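Local coordinates for protein DnaB intein (Synechocystis sp., PDB 1MI8) that probably splices itself out of the replicative DNA helicase DnaB, cyclising an asparagine side chain at its downstream splice junction as the flanking sequences are joined, at residues D81-L86 / I153-I158. The protein carries 4 engineered substitutions. Residues are numbered along the deposited sequence; the frame is centred on the assembly and turned at random.
Engineered in segment 153-158: Ala156 (natural residue Asn).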
loop_
_atom_site.group_PDB
_atom_site.type_symbol
_atom_site.label_atom_id
_atom_site.label_comp_id
_atom_site.label_asym_id
_atom_site.label_seq_id
_atom_site.Cartn_x
_atom_site.Cartn_y
_atom_site.Cartn_z
ATOM N N ASP A 81 -9.003 -8.885 -10.883
ATOM C CA ASP A 81 -9.415 -8.429 -12.196
ATOM C C ASP A 81 -8.266 -8.114 -13.150
ATOM O O ASP A 81 -8.276 -7.153 -13.897
ATOM C CB ASP A 81 -10.557 -7.350 -12.143
ATOM C CG ASP A 81 -10.152 -6.030 -11.539
ATOM O OD1 ASP A 81 -9.337 -5.350 -12.180
ATOM O OD2 ASP A 81 -10.683 -5.662 -10.442
ATOM N N GLY A 82 -7.271 -8.998 -13.145
ATOM C CA GLY A 82 -6.155 -8.847 -14.054
ATOM C C GLY A 82 -4.806 -8.425 -13.522
ATOM O O GLY A 82 -4.632 -8.196 -12.351
ATOM N N TRP A 83 -3.837 -8.328 -14.409
ATOM C CA TRP A 83 -2.510 -7.926 -13.993
ATOM C C TRP A 83 -2.481 -6.446 -13.598
ATOM O O TRP A 83 -3.086 -5.609 -14.264
ATOM C CB TRP A 83 -1.522 -8.224 -15.100
ATOM C CG TRP A 83 -1.321 -9.703 -15.355
ATOM C CD1 TRP A 83 -1.820 -10.448 -16.415
ATOM C CD2 TRP A 83 -0.455 -10.590 -14.629
ATOM N NE1 TRP A 83 -1.297 -11.721 -16.396
ATOM C CE2 TRP A 83 -0.455 -11.840 -15.318
ATOM C CE3 TRP A 83 0.323 -10.450 -13.476
ATOM C CZ2 TRP A 83 0.303 -12.928 -14.896
ATOM C CZ3 TRP A 83 1.090 -11.552 -13.044
ATOM C CH2 TRP A 83 1.071 -12.776 -13.756
ATOM N N LYS A 84 -1.848 -6.140 -12.454
ATOM C CA LYS A 84 -1.730 -4.739 -11.973
ATOM C C LYS A 84 -0.289 -4.493 -11.477
ATOM O O LYS A 84 0.364 -5.391 -10.910
ATOM C CB LYS A 84 -2.705 -4.466 -10.800
ATOM C CG LYS A 84 -4.223 -4.432 -11.136
ATOM C CD LYS A 84 -4.991 -3.857 -9.923
ATOM C CE LYS A 84 -6.436 -3.509 -10.267
ATOM N NZ LYS A 84 -6.994 -4.666 -10.948
ATOM N N ARG A 85 0.203 -3.280 -11.702
ATOM C CA ARG A 85 1.538 -2.868 -11.294
ATOM C C ARG A 85 1.520 -2.784 -9.778
ATOM O O ARG A 85 0.481 -2.437 -9.160
ATOM C CB ARG A 85 1.861 -1.442 -11.839
ATOM C CG ARG A 85 2.084 -1.301 -13.370
ATOM C CD ARG A 85 1.952 0.194 -13.830
ATOM N NE ARG A 85 2.838 1.067 -13.077
ATOM C CZ ARG A 85 3.951 1.604 -13.567
ATOM N NH1 ARG A 85 4.294 1.359 -14.832
ATOM N NH2 ARG A 85 4.747 2.334 -12.769
ATOM N N LEU A 86 2.664 -3.086 -9.166
ATOM C CA LEU A 86 2.784 -3.002 -7.716
ATOM C C LEU A 86 2.236 -1.601 -7.239
ATOM O O LEU A 86 1.497 -1.496 -6.225
ATOM C CB LEU A 86 4.288 -3.170 -7.303
ATOM C CG LEU A 86 4.566 -3.323 -5.798
ATOM C CD1 LEU A 86 5.883 -4.027 -5.552
ATOM C CD2 LEU A 86 4.554 -1.971 -5.172
ATOM N N ILE A 153 2.705 -15.412 -7.584
ATOM C CA ILE A 153 2.682 -15.374 -9.064
ATOM C C ILE A 153 3.132 -13.991 -9.534
ATOM O O ILE A 153 2.555 -12.978 -9.125
ATOM C CB ILE A 153 1.277 -15.565 -9.622
ATOM C CG1 ILE A 153 0.745 -16.975 -9.265
ATOM C CG2 ILE A 153 1.324 -15.440 -11.146
ATOM C CD1 ILE A 153 1.484 -18.041 -9.992
ATOM N N VAL A 154 4.150 -13.931 -10.387
ATOM C CA VAL A 154 4.574 -12.620 -10.887
ATOM C C VAL A 154 4.770 -12.650 -12.430
ATOM O O VAL A 154 5.112 -13.681 -12.999
ATOM C CB VAL A 154 5.888 -12.161 -10.200
ATOM C CG1 VAL A 154 5.701 -12.206 -8.661
ATOM C CG2 VAL A 154 7.087 -13.048 -10.651
ATOM N N HIS A 155 4.574 -11.500 -13.065
ATOM C CA HIS A 155 4.678 -11.379 -14.507
ATOM C C HIS A 155 6.124 -11.406 -14.965
ATOM O O HIS A 155 7.026 -10.915 -14.284
ATOM C CB HIS A 155 4.040 -10.062 -14.962
ATOM C CG HIS A 155 3.649 -10.059 -16.405
ATOM N ND1 HIS A 155 4.574 -9.999 -17.423
ATOM C CD2 HIS A 155 2.438 -10.194 -17.003
ATOM C CE1 HIS A 155 3.952 -10.109 -18.586
ATOM N NE2 HIS A 155 2.658 -10.226 -18.360
ATOM N N ALA A 156 6.340 -11.960 -16.136
ATOM C CA ALA A 156 7.679 -12.037 -16.672
ATOM C C ALA A 156 7.958 -10.919 -17.673
ATOM O O ALA A 156 7.116 -10.054 -17.952
ATOM C CB ALA A 156 7.888 -13.387 -17.317
ATOM N N SER A 157 9.161 -10.955 -18.210
ATOM C CA SER A 157 9.602 -9.979 -19.191
ATOM C C SER A 157 8.625 -9.355 -20.220
ATOM O O SER A 157 7.778 -10.036 -20.821
ATOM C CB SER A 157 10.761 -10.578 -19.959
ATOM O OG SER A 157 11.245 -9.600 -20.827
ATOM N N ILE A 158 8.848 -8.059 -20.443
ATOM C CA ILE A 158 8.136 -7.143 -21.361
ATOM C C ILE A 158 6.738 -6.753 -20.865
ATOM O O ILE A 158 5.887 -6.257 -21.657
ATOM C CB ILE A 158 8.047 -7.685 -22.835
ATOM C CG1 ILE A 158 9.426 -8.128 -23.334
ATOM C CG2 ILE A 158 7.582 -6.549 -23.798
ATOM C CD1 ILE A 158 9.454 -8.490 -24.815
ATOM O OXT ILE A 158 6.527 -6.895 -19.641
#
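His155 turns the edge of its imidazole onto one face of the Trp83 indole in a T-shaped stack, with the planes at 75° and the centroid of the six-membered ring 4.9 Å from that of the imidazole. The touching corner is CD2 of His155, which sits over the middle of the indole, 3.7 Å from CE2 of Trp83. Beside it, the CB of His155 makes a CH-pi contact 4.1 Å from the centroid of the six-membered ring, and the backbone N of His155 lies 3.5 Å from CZ3 of Trp83. CH2 at the far end of the indole reaches CG2 of Ile153 at 3.7 Å, the two side chains crossing nearly at right angles. No hydrogen bond joins the two segments.

CG of His155 lies anti to the backbone N (chi1 -159°), which brings the ring over to the indole, and the turn about CB-CG (chi2 -72°) puts CD2 against it and ND1 toward the carbonyl O of Ala156, to which it donates at 2.6 Å. That acceptor lies almost in the ring plane and is met on a lone pair, which helps fix the rotation of the histidine. The indole is anchored in turn by NE1, hydrogen-bonded to Glu37, and also touches Leu78 and Asn146. An alanine in place of Trp83 would probably leave the imidazole edge and the Ile153 methyl without their aromatic partner, and Glu37 without its indole N-H.

Strands 82-85 and 152-155 pair antiparallel with 76-79 and 146-149, respectively. The Trp83 face and the bond to Ala156 O probably help hold His155, the intein's next-to-last residue, before Ala156, engineered from the terminal asparagine, at the C-terminal splice junction of the Hedgehog/intein (HINT) fold.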